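Local coordinates for protein of unknown function (PDB 2Q9R) that is of unknown function, an all-helical member of the DUF416 family with a pocket that holds benzoic acid, at residues F8-K13 with V118-K122; Q21-A26 with L57-L61; F44-L50 with R76-P82. All coordinates share one frame; numbering follows the deposited sequence. Where two conformers were deposited one is given.

Contact 1 (F8-K13 with V118-K122)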
ATOM      1  N   PHE A   8      -9.771 -15.346  15.253  1.00 51.85           N
ATOM      2  CA  PHE A   8      -9.249 -15.772  13.973  1.00 49.42           C
ATOM      3  C   PHE A   8      -8.472 -17.089  14.066  1.00 47.26           C
ATOM      4  O   PHE A   8      -8.720 -18.013  13.269  1.00 46.45           O
ATOM      5  CB  PHE A   8      -8.383 -14.666  13.393  1.00 47.42           C
ATOM      6  CG  PHE A   8      -7.765 -15.023  12.088  1.00 43.38           C
ATOM      7  CD1 PHE A   8      -8.469 -14.864  10.913  1.00 45.53           C
ATOM      8  CD2 PHE A   8      -6.481 -15.515  12.041  1.00 43.88           C
ATOM      9  CE1 PHE A   8      -7.889 -15.205   9.689  1.00 40.19           C
ATOM     10  CE2 PHE A   8      -5.898 -15.871  10.845  1.00 46.38           C
ATOM     11  CZ  PHE A   8      -6.595 -15.708   9.667  1.00 47.87           C
ATOM     12  N   PHE A   9      -7.560 -17.216  15.025  1.00 44.79           N
ATOM     13  CA  PHE A   9      -6.733 -18.429  15.055  1.00 47.42           C
ATOM     14  C   PHE A   9      -7.446 -19.614  15.600  1.00 46.50           C
ATOM     15  O   PHE A   9      -7.122 -20.740  15.216  1.00 45.58           O
ATOM     16  CB  PHE A   9      -5.398 -18.246  15.793  1.00 51.15           C
ATOM     17  CG  PHE A   9      -4.370 -17.525  14.977  1.00 53.69           C
ATOM     18  CD1 PHE A   9      -3.713 -18.180  13.933  1.00 56.16           C
ATOM     19  CD2 PHE A   9      -4.092 -16.182  15.217  1.00 58.62           C
ATOM     20  CE1 PHE A   9      -2.767 -17.520  13.162  1.00 57.75           C
ATOM     21  CE2 PHE A   9      -3.138 -15.506  14.463  1.00 58.49           C
ATOM     22  CZ  PHE A   9      -2.487 -16.168  13.413  1.00 57.33           C
ATOM     23  N   LYS A  10      -8.401 -19.405  16.506  1.00 45.66           N
ATOM     24  CA  LYS A  10      -9.188 -20.549  16.959  1.00 44.18           C
ATOM     25  C   LYS A  10      -9.973 -21.116  15.746  1.00 44.58           C
ATOM     26  O   LYS A  10     -10.174 -22.326  15.643  1.00 43.60           O
ATOM     27  CB  LYS A  10     -10.090 -20.200  18.161  1.00 42.49           C
ATOM     28  N   ARG A  11     -10.392 -20.231  14.836  1.00 42.28           N
ATOM     29  CA  ARG A  11     -11.234 -20.595  13.691  1.00 43.98           C
ATOM     30  C   ARG A  11     -10.389 -21.275  12.620  1.00 43.69           C
ATOM     31  O   ARG A  11     -10.768 -22.304  12.008  1.00 41.77           O
ATOM     32  CB  ARG A  11     -11.881 -19.343  13.078  1.00 44.99           C
ATOM     33  CG  ARG A  11     -13.054 -18.745  13.842  1.00 48.64           C
ATOM     34  CD  ARG A  11     -13.881 -17.839  12.929  1.00 50.49           C
ATOM     35  NE  ARG A  11     -13.233 -16.568  12.686  1.00 52.50           N
ATOM     36  CZ  ARG A  11     -13.253 -15.873  11.547  1.00 56.94           C
ATOM     37  NH1 ARG A  11     -13.842 -16.312  10.463  1.00 46.42           N
ATOM     38  NH2 ARG A  11     -12.615 -14.712  11.481  1.00 67.15           N
ATOM     39  N   LEU A  12      -9.191 -20.750  12.457  1.00 40.59           N
ATOM     40  CA  LEU A  12      -8.235 -21.327  11.532  1.00 42.99           C
ATOM     41  C   LEU A  12      -7.851 -22.727  11.987  1.00 41.31           C
ATOM     42  O   LEU A  12      -7.813 -23.682  11.186  1.00 43.32           O
ATOM     43  CB  LEU A  12      -7.028 -20.387  11.440  1.00 43.26           C
ATOM     44  CG  LEU A  12      -6.003 -20.556  10.353  1.00 47.90           C
ATOM     45  CD1 LEU A  12      -6.675 -20.630   8.990  1.00 48.76           C
ATOM     46  CD2 LEU A  12      -5.028 -19.402  10.437  1.00 46.37           C
ATOM     47  N   LYS A  13      -7.606 -22.878  13.279  1.00 42.66           N
ATOM     48  CA  LYS A  13      -7.212 -24.183  13.817  1.00 43.92           C
ATOM     49  C   LYS A  13      -8.365 -25.212  13.745  1.00 43.95           C
ATOM     50  O   LYS A  13      -8.131 -26.418  13.609  1.00 44.22           O
ATOM     51  CB  LYS A  13      -6.720 -24.044  15.254  1.00 46.18           C
ATOM     52  CG  LYS A  13      -5.382 -23.309  15.374  1.00 55.52           C
ATOM     53  CD  LYS A  13      -5.078 -22.899  16.812  1.00 66.70           C
ATOM     54  CE  LYS A  13      -3.768 -22.101  16.913  1.00 71.75           C
ATOM     55  NZ  LYS A  13      -3.321 -21.921  18.341  1.00 78.33           N
ATOM     56  N   VAL A 118      -1.250 -23.931   9.280  1.00 48.59           N
ATOM     57  CA  VAL A 118      -1.879 -22.823   9.971  1.00 49.23           C
ATOM     58  C   VAL A 118      -0.888 -21.647  10.033  1.00 49.10           C
ATOM     59  O   VAL A 118      -1.265 -20.555   9.740  1.00 48.10           O
ATOM     60  CB  VAL A 118      -2.366 -23.217  11.434  1.00 51.35           C
ATOM     61  CG1 VAL A 118      -2.688 -21.969  12.284  1.00 52.33           C
ATOM     62  CG2 VAL A 118      -3.572 -24.230  11.411  1.00 42.57           C
ATOM     63  N   ASN A 119       0.373 -21.906  10.371  1.00 50.11           N
ATOM     64  CA  ASN A 119       1.383 -20.829  10.484  1.00 50.93           C
ATOM     65  C   ASN A 119       1.767 -20.097   9.204  1.00 48.17           C
ATOM     66  O   ASN A 119       2.451 -19.078   9.267  1.00 49.09           O
ATOM     67  CB  ASN A 119       2.652 -21.334  11.183  1.00 52.28           C
ATOM     68  CG  ASN A 119       2.480 -21.394  12.701  1.00 67.23           C
ATOM     69  OD1 ASN A 119       1.532 -20.804  13.254  1.00 75.05           O
ATOM     70  ND2 ASN A 119       3.381 -22.116  13.383  1.00 73.40           N
ATOM     71  N   ILE A 120       1.308 -20.584   8.050  1.00 47.42           N
ATOM     72  CA  ILE A 120       1.448 -19.832   6.819  1.00 43.60           C
ATOM     73  C   ILE A 120       0.714 -18.532   6.966  1.00 45.39           C
ATOM     74  O   ILE A 120       1.086 -17.520   6.309  1.00 39.63           O
ATOM     75  CB  ILE A 120       0.920 -20.608   5.554  1.00 43.31           C
ATOM     76  CG1 ILE A 120       1.784 -21.861   5.254  1.00 50.65           C
ATOM     77  CG2 ILE A 120       0.837 -19.702   4.357  1.00 46.56           C
ATOM     78  CD1 ILE A 120       3.283 -21.691   5.384  1.00 47.83           C
ATOM     79  N   SER A 121      -0.323 -18.501   7.838  1.00 46.57           N
ATOM     80  CA  SER A 121      -1.020 -17.209   8.131  1.00 42.21           C
ATOM     81  C   SER A 121      -0.092 -16.127   8.700  1.00 45.51           C
ATOM     82  O   SER A 121      -0.139 -14.960   8.288  1.00 42.68           O
ATOM     83  CB  SER A 121      -2.197 -17.381   9.106  1.00 44.36           C
ATOM     84  OG  SER A 121      -2.720 -16.088   9.505  1.00 40.87           O
ATOM     85  N   LYS A 122       0.689 -16.511   9.697  1.00 44.79           N
ATOM     86  CA  LYS A 122       1.657 -15.636  10.332  1.00 45.86           C
ATOM     87  C   LYS A 122       2.793 -15.232   9.397  1.00 46.69           C
ATOM     88  O   LYS A 122       3.303 -14.112   9.438  1.00 44.84           O
ATOM     89  CB  LYS A 122       2.239 -16.348  11.541  1.00 45.17           C
ATOM     90  CG  LYS A 122       1.218 -16.528  12.688  1.00 53.62           C
ATOM     91  CD  LYS A 122       1.834 -17.278  13.884  1.00 56.34           C
ATOM     92  CE  LYS A 122       0.879 -17.346  15.108  1.00 68.59           C
ATOM     93  NZ  LYS A 122       1.501 -18.094  16.262  1.00 69.74           N
TER
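Phe9 lies against the aliphatic stem of Lys122, the two side chains crossing obliquely, with CZ of the ring 3.8 Å from Lys122 CG and 3.9 Å from Lys122 CE. The lysine chain is fully extended beyond CG, so that its methylenes run past the CE1-CZ side of the ring. Lys122 NZ ends 5.5 Å from the centroid of the Phe9 ring, close to the ring normal but long for a cation-pi pair, so at most a weak attraction is added to the apolar packing. Within its own helix Phe9 is backed by Phe8, whose CD2 stands over the centre of the Phe9 ring. Phe8 also has its own contact across the interface: with CG anti to the backbone N (chi1 178°), the ring is swung to where its edge meets the Ser121 hydroxyl, Phe8 CE2 lying 3.5 Å from Ser121 OG. That hydroxyl also hydrogen-bonds to Gln162. Deeper in, Leu12 and Phe9 both pack on Val118 CG1; Leu12 CD2 is 3.9 Å from Val118 CG1 and 3.7 Å from Ser121 CB, and the leucine and valine chains lie alongside one another, pointing opposite ways. Replacing Phe9 by an alanine here would probably leave the Lys122 methylenes without their apolar partner and take away one of the surfaces against Phe8. No hydrogen bond joins the two segments directly, which makes this a case of helix packing by side-chain fit. Helix 8-14 packs where helix 114-118 gives way to helix 120-136, with Phe23 of helix 17-42 touching both Phe8 and Leu12, while helix 153-170 brings Gln162, Asn163 and Leu166 against Phe8.

Contact 2 (Q21-A26 with L57-L61); sequences QLFATA and LWQSL
A chi1 of -57° at Thr25 splits its two branches between two tasks: CG2, anti to the backbone N, is sent over Trp58, while OG1 folds back along its own helix. Trp58, with chi1 at -74°, presents one face of the indole, and Thr25 CG2 sits 3.7 Å from the centroid of its six-membered ring, a CH-pi contact almost on the ring normal. OG1 donates to Gln21 O over 2.6 Å, from the face of that carbonyl opposite to the one used by Thr25 N. The same hydroxyl accepts from a water that also donates to Leu57 O and receives a hydrogen bond from Gln21 NE2; this water is the polar bridge between two helices that share no direct hydrogen bond. Around it the packing is apolar. Leu61 CD2 slides along the extended Gln21 chain, 3.8 Å from Gln21 CG, and Leu61 CD1 comes 4.0 Å from Leu22 CD1. That same Leu22 methyl crosses to the tryptophan, 3.9 Å from Trp58 CZ3. The short helical segments run antiparallel at 155°, their axes 10.3 Å apart. Trp58 NE1 is held by Gln29, one turn further along helix 17-42. Helix 92-111 packs on Gln21, Thr25 and Leu57, and helix 177-190 closes over Leu22, Trp58 and Leu61, placing the pair inside the helical bundle.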
ATOM      1  N   GLN A  21      -5.255 -26.471   4.138  1.00 40.60           N
ATOM      2  CA  GLN A  21      -4.382 -26.583   2.973  1.00 42.43           C
ATOM      3  C   GLN A  21      -4.815 -25.636   1.874  1.00 41.41           C
ATOM      4  O   GLN A  21      -3.974 -24.936   1.248  1.00 41.47           O
ATOM      5  CB  GLN A  21      -4.412 -28.018   2.485  1.00 40.79           C
ATOM      6  CG  GLN A  21      -3.367 -28.360   1.437  1.00 39.75           C
ATOM      7  CD  GLN A  21      -3.359 -29.856   1.103  1.00 43.98           C
ATOM      8  OE1 GLN A  21      -3.710 -30.682   1.928  1.00 53.58           O
ATOM      9  NE2 GLN A  21      -2.989 -30.187  -0.120  1.00 45.67           N
ATOM     10  N   LEU A  22      -6.129 -25.557   1.649  1.00 41.51           N
ATOM     11  CA  LEU A  22      -6.674 -24.567   0.701  1.00 39.83           C
ATOM     12  C   LEU A  22      -6.329 -23.123   1.094  1.00 39.39           C
ATOM     13  O   LEU A  22      -5.840 -22.316   0.254  1.00 38.29           O
ATOM     14  CB  LEU A  22      -8.204 -24.743   0.558  1.00 41.94           C
ATOM     15  CG  LEU A  22      -9.001 -23.739  -0.297  1.00 43.18           C
ATOM     16  CD1 LEU A  22      -8.406 -23.612  -1.718  1.00 34.98           C
ATOM     17  CD2 LEU A  22     -10.497 -24.147  -0.377  1.00 35.20           C
ATOM     18  N   PHE A  23      -6.632 -22.779   2.350  1.00 41.09           N
ATOM     19  CA  PHE A  23      -6.315 -21.459   2.909  1.00 41.14           C
ATOM     20  C   PHE A  23      -4.848 -21.065   2.654  1.00 41.67           C
ATOM     21  O   PHE A  23      -4.538 -19.959   2.165  1.00 37.74           O
ATOM     22  CB  PHE A  23      -6.650 -21.463   4.433  1.00 42.17           C
ATOM     23  CG  PHE A  23      -6.337 -20.149   5.144  1.00 40.12           C
ATOM     24  CD1 PHE A  23      -5.073 -19.897   5.637  1.00 40.71           C
ATOM     25  CD2 PHE A  23      -7.336 -19.170   5.309  1.00 39.75           C
ATOM     26  CE1 PHE A  23      -4.789 -18.711   6.308  1.00 44.76           C
ATOM     27  CE2 PHE A  23      -7.052 -17.965   5.942  1.00 42.09           C
ATOM     28  CZ  PHE A  23      -5.770 -17.717   6.421  1.00 36.17           C
ATOM     29  N   ALA A  24      -3.946 -21.967   3.037  1.00 40.43           N
ATOM     30  CA  ALA A  24      -2.492 -21.748   2.928  1.00 40.61           C
ATOM     31  C   ALA A  24      -2.012 -21.715   1.465  1.00 37.85           C
ATOM     32  O   ALA A  24      -1.162 -20.891   1.078  1.00 40.86           O
ATOM     33  CB  ALA A  24      -1.741 -22.867   3.739  1.00 36.03           C
ATOM     34  N   THR A  25      -2.585 -22.560   0.621  1.00 36.43           N
ATOM     35  CA  THR A  25      -2.261 -22.537  -0.812  1.00 36.85           C
ATOM     36  C   THR A  25      -2.608 -21.185  -1.416  1.00 38.69           C
ATOM     37  O   THR A  25      -1.782 -20.612  -2.106  1.00 40.02           O
ATOM     38  CB  THR A  25      -2.966 -23.649  -1.553  1.00 37.44           C
ATOM     39  OG1 THR A  25      -2.560 -24.876  -0.922  1.00 34.84           O
ATOM     40  CG2 THR A  25      -2.583 -23.716  -3.070  1.00 39.44           C
ATOM     41  N   ALA A  26      -3.823 -20.706  -1.136  1.00 36.30           N
ATOM     42  CA  ALA A  26      -4.281 -19.394  -1.619  1.00 38.89           C
ATOM     43  C   ALA A  26      -3.329 -18.252  -1.159  1.00 40.51           C
ATOM     44  O   ALA A  26      -2.972 -17.350  -1.937  1.00 46.43           O
ATOM     45  CB  ALA A  26      -5.732 -19.141  -1.132  1.00 38.84           C
ATOM     46  N   LEU A  57       0.390 -27.773  -5.996  1.00 41.49           N
ATOM     47  CA  LEU A  57      -0.410 -27.585  -4.778  1.00 41.63           C
ATOM     48  C   LEU A  57      -1.894 -27.380  -5.109  1.00 42.88           C
ATOM     49  O   LEU A  57      -2.773 -27.931  -4.427  1.00 47.53           O
ATOM     50  CB  LEU A  57       0.104 -26.409  -3.927  1.00 43.04           C
ATOM     51  CG  LEU A  57       1.452 -26.704  -3.258  1.00 39.71           C
ATOM     52  CD1 LEU A  57       2.188 -25.408  -2.907  1.00 43.68           C
ATOM     53  CD2 LEU A  57       1.314 -27.639  -2.057  1.00 43.61           C
ATOM     54  N   TRP A  58      -2.183 -26.599  -6.140  1.00 44.71           N
ATOM     55  CA  TRP A  58      -3.580 -26.429  -6.545  1.00 43.48           C
ATOM     56  C   TRP A  58      -4.177 -27.778  -6.968  1.00 44.56           C
ATOM     57  O   TRP A  58      -5.279 -28.132  -6.537  1.00 44.25           O
ATOM     58  CB  TRP A  58      -3.735 -25.400  -7.645  1.00 42.47           C
ATOM     59  CG  TRP A  58      -3.575 -23.998  -7.153  1.00 40.60           C
ATOM     60  CD1 TRP A  58      -2.568 -23.145  -7.462  1.00 41.46           C
ATOM     61  CD2 TRP A  58      -4.439 -23.289  -6.255  1.00 37.99           C
ATOM     62  NE1 TRP A  58      -2.749 -21.937  -6.818  1.00 39.37           N
ATOM     63  CE2 TRP A  58      -3.894 -21.998  -6.078  1.00 40.51           C
ATOM     64  CE3 TRP A  58      -5.623 -23.603  -5.596  1.00 38.27           C
ATOM     65  CZ2 TRP A  58      -4.473 -21.059  -5.237  1.00 38.44           C
ATOM     66  CZ3 TRP A  58      -6.225 -22.643  -4.792  1.00 36.52           C
ATOM     67  CH2 TRP A  58      -5.666 -21.394  -4.638  1.00 34.99           C
ATOM     68  N   GLN A  59      -3.460 -28.508  -7.831  1.00 44.34           N
ATOM     69  CA  GLN A  59      -3.944 -29.802  -8.296  1.00 46.36           C
ATOM     70  C   GLN A  59      -4.145 -30.789  -7.160  1.00 46.68           C
ATOM     71  O   GLN A  59      -5.047 -31.642  -7.210  1.00 47.39           O
ATOM     72  CB  GLN A  59      -2.977 -30.392  -9.315  1.00 49.05           C
ATOM     73  CG  GLN A  59      -3.000 -29.713 -10.668  1.00 51.46           C
ATOM     74  CD  GLN A  59      -4.308 -29.940 -11.337  1.00 54.89           C
ATOM     75  OE1 GLN A  59      -4.772 -31.084 -11.429  1.00 64.17           O
ATOM     76  NE2 GLN A  59      -4.959 -28.846 -11.778  1.00 60.24           N
ATOM     77  N   SER A  60      -3.303 -30.708  -6.135  1.00 45.87           N
ATOM     78  CA  SER A  60      -3.469 -31.590  -4.969  1.00 45.69           C
ATOM     79  C   SER A  60      -4.811 -31.405  -4.307  1.00 46.24           C
ATOM     80  O   SER A  60      -5.365 -32.358  -3.715  1.00 44.60           O
ATOM     81  CB  SER A  60      -2.405 -31.345  -3.913  1.00 45.17           C
ATOM     82  OG  SER A  60      -1.146 -31.470  -4.543  1.00 63.15           O
ATOM     83  N   LEU A  61      -5.330 -30.189  -4.392  1.00 47.31           N
ATOM     84  CA  LEU A  61      -6.643 -29.902  -3.826  1.00 50.83           C
ATOM     85  C   LEU A  61      -7.794 -30.359  -4.723  1.00 51.81           C
ATOM     86  O   LEU A  61      -8.857 -30.643  -4.204  1.00 51.31           O
ATOM     87  CB  LEU A  61      -6.772 -28.412  -3.497  1.00 50.04           C
ATOM     88  CG  LEU A  61      -5.795 -27.890  -2.430  1.00 50.59           C
ATOM     89  CD1 LEU A  61      -5.595 -26.360  -2.543  1.00 37.29           C
ATOM     90  CD2 LEU A  61      -6.262 -28.291  -1.040  1.00 45.00           C
TER
HETATM   91  O   HOH W   1      -2.368 -27.760  -1.623  1.00 44.18           O

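Contact 3 (F44-L50 with R76-P82); sequences FGDPAVL and RLEDNTP. With GOL (glycerol), chain J.
Asn80 OD1 is gripped by two donors: the backbone N of Asp46 at 2.9 Å and the O3 hydroxyl of a bound glycerol at the same distance. The bond from Asp46 N is bent, its angle at hydrogen 134°, and it is the one direct hydrogen bond between the segments. The other end of the amide fixes the rotation of the group. Asn80 ND2 donates to Arg76 O over 2.8 Å in a nearly straight bond (171°), with the acceptor lying in the amide plane, so the asparagine side chain folds back over the last turn of its helix and holds its oxygen out to the opposite loop. Arg76 O takes Asn80 N as well, from the other face of its plane. On the facing segment Asp46 is the N-cap of helix 47-62, its carboxylate accepting from Ala48 N. Apolar contacts flank this polar centre. On the helical side Val49 sets CG2 beside Asn80 ND2 and CG1 4.0 Å from Leu77 CD2. At the loop end, Phe44 receives Pro82 CB over one face, 4.0 Å from the ring centroid in a CH-pi contact, and Asn80 O at its edge, 3.4 Å from Phe44 CE2; that carbonyl is also hydrogen-bonded to Tyr35. Glycerol O1 lies over the opposite face of Phe44 and accepts from Gly45 N at 2.9 Å. At Gly45 the backbone has a positive phi, and a beta carbon would run into Phe44 CD2. Pro82 rests in turn on Phe38, a residue of the benzoic acid pocket. The chemistry implies that one asparagine, leaving its own helix, joins that helix end to the capped start of another, while the glycerol, probably from the crystallisation liquor, bridges Gly45 N and Asn80 OD1.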
ATOM      1  N   PHE A  44      18.156 -12.949  -9.895  1.00 43.77           N
ATOM      2  CA  PHE A  44      18.325 -14.136  -9.084  1.00 43.79           C
ATOM      3  C   PHE A  44      17.163 -15.101  -9.280  1.00 42.56           C
ATOM      4  O   PHE A  44      16.009 -14.697  -9.274  1.00 45.24           O
ATOM      5  CB  PHE A  44      18.441 -13.809  -7.582  1.00 43.31           C
ATOM      6  CG  PHE A  44      18.569 -15.049  -6.727  1.00 41.02           C
ATOM      7  CD1 PHE A  44      19.812 -15.596  -6.473  1.00 39.48           C
ATOM      8  CD2 PHE A  44      17.428 -15.723  -6.269  1.00 42.67           C
ATOM      9  CE1 PHE A  44      19.920 -16.773  -5.744  1.00 47.48           C
ATOM     10  CE2 PHE A  44      17.530 -16.903  -5.555  1.00 37.99           C
ATOM     11  CZ  PHE A  44      18.778 -17.422  -5.281  1.00 45.39           C
ATOM     12  N   GLY A  45      17.485 -16.379  -9.443  1.00 42.38           N
ATOM     13  CA  GLY A  45      16.522 -17.459  -9.262  1.00 41.86           C
ATOM     14  C   GLY A  45      15.616 -17.656 -10.447  1.00 42.14           C
ATOM     15  O   GLY A  45      15.701 -16.952 -11.455  1.00 43.73           O
ATOM     16  N   ASP A  46      14.721 -18.609 -10.314  1.00 41.04           N
ATOM     17  CA  ASP A  46      13.806 -18.944 -11.380  1.00 43.96           C
ATOM     18  C   ASP A  46      12.366 -19.065 -10.849  1.00 42.62           C
ATOM     19  O   ASP A  46      12.011 -20.092 -10.251  1.00 41.65           O
ATOM     20  CB  ASP A  46      14.243 -20.281 -12.002  1.00 43.34           C
ATOM     21  CG  ASP A  46      13.325 -20.717 -13.117  1.00 44.69           C
ATOM     22  OD1 ASP A  46      12.440 -19.952 -13.562  1.00 44.72           O
ATOM     23  OD2 ASP A  46      13.531 -21.823 -13.595  1.00 48.18           O
ATOM     24  N   PRO A  47      11.536 -18.039 -11.081  1.00 44.00           N
ATOM     25  CA  PRO A  47      10.140 -18.042 -10.587  1.00 44.65           C
ATOM     26  C   PRO A  47       9.274 -19.226 -11.017  1.00 46.57           C
ATOM     27  O   PRO A  47       8.339 -19.595 -10.297  1.00 46.24           O
ATOM     28  CB  PRO A  47       9.583 -16.711 -11.121  1.00 47.87           C
ATOM     29  CG  PRO A  47      10.784 -15.833 -11.220  1.00 46.12           C
ATOM     30  CD  PRO A  47      11.858 -16.769 -11.754  1.00 44.37           C
ATOM     31  N   ALA A  48       9.625 -19.856 -12.138  1.00 42.26           N
ATOM     32  CA  ALA A  48       8.890 -21.017 -12.651  1.00 42.05           C
ATOM     33  C   ALA A  48       8.964 -22.213 -11.696  1.00 39.70           C
ATOM     34  O   ALA A  48       8.101 -23.098 -11.703  1.00 42.88           O
ATOM     35  CB  ALA A  48       9.432 -21.403 -14.023  1.00 40.89           C
ATOM     36  N   VAL A  49      10.013 -22.262 -10.882  1.00 41.27           N
ATOM     37  CA  VAL A  49      10.128 -23.317  -9.869  1.00 39.70           C
ATOM     38  C   VAL A  49       9.021 -23.180  -8.817  1.00 43.99           C
ATOM     39  O   VAL A  49       8.422 -24.194  -8.385  1.00 42.14           O
ATOM     40  CB  VAL A  49      11.546 -23.338  -9.214  1.00 40.59           C
ATOM     41  CG1 VAL A  49      11.509 -24.058  -7.885  1.00 36.86           C
ATOM     42  CG2 VAL A  49      12.587 -23.956 -10.182  1.00 38.98           C
ATOM     43  N   LEU A  50       8.738 -21.931  -8.431  1.00 42.82           N
ATOM     44  CA  LEU A  50       7.667 -21.616  -7.495  1.00 43.26           C
ATOM     45  C   LEU A  50       6.307 -21.800  -8.162  1.00 44.97           C
ATOM     46  O   LEU A  50       5.418 -22.376  -7.553  1.00 44.73           O
ATOM     47  CB  LEU A  50       7.780 -20.195  -6.949  1.00 45.75           C
ATOM     48  CG  LEU A  50       8.832 -19.843  -5.895  1.00 43.73           C
ATOM     49  CD1 LEU A  50      10.242 -19.890  -6.544  1.00 42.60           C
ATOM     50  CD2 LEU A  50       8.536 -18.488  -5.289  1.00 43.13           C
ATOM     51  N   ARG A  76      14.554 -28.114  -5.208  1.00 44.24           N
ATOM     52  CA  ARG A  76      14.583 -27.009  -6.183  1.00 44.87           C
ATOM     53  C   ARG A  76      14.185 -25.688  -5.550  1.00 44.15           C
ATOM     54  O   ARG A  76      14.774 -24.644  -5.847  1.00 41.83           O
ATOM     55  CB  ARG A  76      13.680 -27.283  -7.380  1.00 46.26           C
ATOM     56  CG  ARG A  76      14.217 -28.359  -8.305  1.00 59.16           C
ATOM     57  CD  ARG A  76      13.706 -28.189  -9.726  1.00 69.91           C
ATOM     58  NE  ARG A  76      14.112 -29.330 -10.553  1.00 79.81           N
ATOM     59  CZ  ARG A  76      13.355 -30.398 -10.843  1.00 81.00           C
ATOM     60  NH1 ARG A  76      12.097 -30.513 -10.396  1.00 79.12           N
ATOM     61  NH2 ARG A  76      13.861 -31.365 -11.605  1.00 76.41           N
ATOM     62  N   LEU A  77      13.187 -25.735  -4.683  1.00 42.81           N
ATOM     63  CA  LEU A  77      12.810 -24.537  -3.948  1.00 42.61           C
ATOM     64  C   LEU A  77      13.990 -23.988  -3.135  1.00 42.83           C
ATOM     65  O   LEU A  77      14.270 -22.786  -3.186  1.00 43.72           O
ATOM     66  CB  LEU A  77      11.584 -24.815  -3.081  1.00 41.21           C
ATOM     67  CG  LEU A  77      10.268 -24.984  -3.896  1.00 46.15           C
ATOM     68  CD1 LEU A  77       9.148 -25.720  -3.136  1.00 39.58           C
ATOM     69  CD2 LEU A  77       9.784 -23.606  -4.348  1.00 34.01           C
ATOM     70  N   GLU A  78      14.686 -24.862  -2.409  1.00 43.62           N
ATOM     71  CA  GLU A  78      15.802 -24.402  -1.601  0.50 44.85           C
ATOM     72  C   GLU A  78      16.902 -23.812  -2.490  1.00 45.28           C
ATOM     73  O   GLU A  78      17.429 -22.751  -2.161  1.00 43.48           O
ATOM     74  CB  GLU A  78      16.330 -25.506  -0.676  0.50 46.65           C
ATOM     75  CG  GLU A  78      17.239 -24.995   0.486  0.50 51.95           C
ATOM     76  CD  GLU A  78      16.548 -24.012   1.437  0.50 59.12           C
ATOM     77  OE1 GLU A  78      15.310 -24.109   1.634  0.50 66.39           O
ATOM     78  OE2 GLU A  78      17.253 -23.136   1.996  0.50 61.02           O
ATOM     79  N   ASP A  79      17.198 -24.451  -3.627  1.00 45.60           N
ATOM     80  CA  ASP A  79      18.198 -23.936  -4.571  1.00 44.77           C
ATOM     81  C   ASP A  79      17.855 -22.540  -5.051  1.00 44.44           C
ATOM     82  O   ASP A  79      18.730 -21.754  -5.381  1.00 45.96           O
ATOM     83  CB  ASP A  79      18.342 -24.868  -5.787  1.00 44.46           C
ATOM     84  CG  ASP A  79      18.985 -26.222  -5.435  1.00 53.07           C
ATOM     85  OD1 ASP A  79      19.636 -26.328  -4.372  1.00 51.41           O
ATOM     86  OD2 ASP A  79      18.819 -27.183  -6.218  1.00 60.82           O
ATOM     87  N   ASN A  80      16.570 -22.233  -5.086  1.00 42.51           N
ATOM     88  CA  ASN A  80      16.100 -20.918  -5.509  1.00 41.60           C
ATOM     89  C   ASN A  80      15.715 -19.949  -4.377  1.00 44.05           C
ATOM     90  O   ASN A  80      15.007 -18.949  -4.607  1.00 40.28           O
ATOM     91  CB  ASN A  80      14.914 -21.122  -6.458  1.00 42.00           C
ATOM     92  CG  ASN A  80      15.353 -21.596  -7.810  1.00 43.49           C
ATOM     93  OD1 ASN A  80      15.713 -20.795  -8.650  1.00 42.78           O
ATOM     94  ND2 ASN A  80      15.373 -22.911  -8.008  1.00 43.42           N
ATOM     95  N   THR A  81      16.150 -20.259  -3.164  1.00 43.50           N
ATOM     96  CA  THR A  81      15.860 -19.413  -2.026  1.00 42.11           C
ATOM     97  C   THR A  81      17.093 -18.526  -1.838  1.00 44.60           C
ATOM     98  O   THR A  81      18.196 -19.039  -1.632  1.00 42.88           O
ATOM     99  CB  THR A  81      15.601 -20.216  -0.776  1.00 39.42           C
ATOM    100  OG1 THR A  81      14.529 -21.143  -1.010  1.00 43.18           O
ATOM    101  CG2 THR A  81      15.226 -19.255   0.422  1.00 38.77           C
ATOM    102  N   PRO A  82      16.919 -17.202  -1.940  1.00 43.09           N
ATOM    103  CA  PRO A  82      18.099 -16.350  -1.797  1.00 45.98           C
ATOM    104  C   PRO A  82      18.583 -16.158  -0.328  1.00 47.03           C
ATOM    105  O   PRO A  82      17.840 -16.399   0.657  1.00 46.21           O
ATOM    106  CB  PRO A  82      17.638 -15.018  -2.404  1.00 45.29           C
ATOM    107  CG  PRO A  82      16.168 -14.974  -2.078  1.00 43.36           C
ATOM    108  CD  PRO A  82      15.696 -16.416  -2.178  1.00 46.99           C
TER
HETATM  109  C1  GOL J 208      20.484 -18.776  -9.986  1.00 87.51           C
HETATM  110  O1  GOL J 208      20.200 -17.394  -9.877  1.00 76.08           O
HETATM  111  C2  GOL J 208      20.011 -19.558  -8.753  1.00 88.50           C
HETATM  112  O2  GOL J 208      21.068 -19.634  -7.813  1.00 89.35           O
HETATM  113  C3  GOL J 208      19.553 -20.982  -9.125  1.00 88.97           C
HETATM  114  O3  GOL J 208      18.365 -20.995  -9.909  1.00 86.92           O

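Overall arrangement
Contact 2 is the buried one, whereas contacts 1 and 3 are only partly buried and lie on opposite sides of the chain's centre, about 26 Å apart between their centres. Contacts 2 and 3 share helix 47-62 without touching, one taking its far end and the other its start. Contacts 1 and 2 do touch, mainly through Phe23, which belongs to segment 21-26 and packs on Phe8, Leu12 and Ser121, with Ile120 against Ala24 beside it. The chemistry follows the place: apolar fit with a lysine stem toward solvent in contact 1, a tryptophan face and a bridging water in contact 2, and one direct backbone-to-side-chain hydrogen bond between helix ends in contact 3.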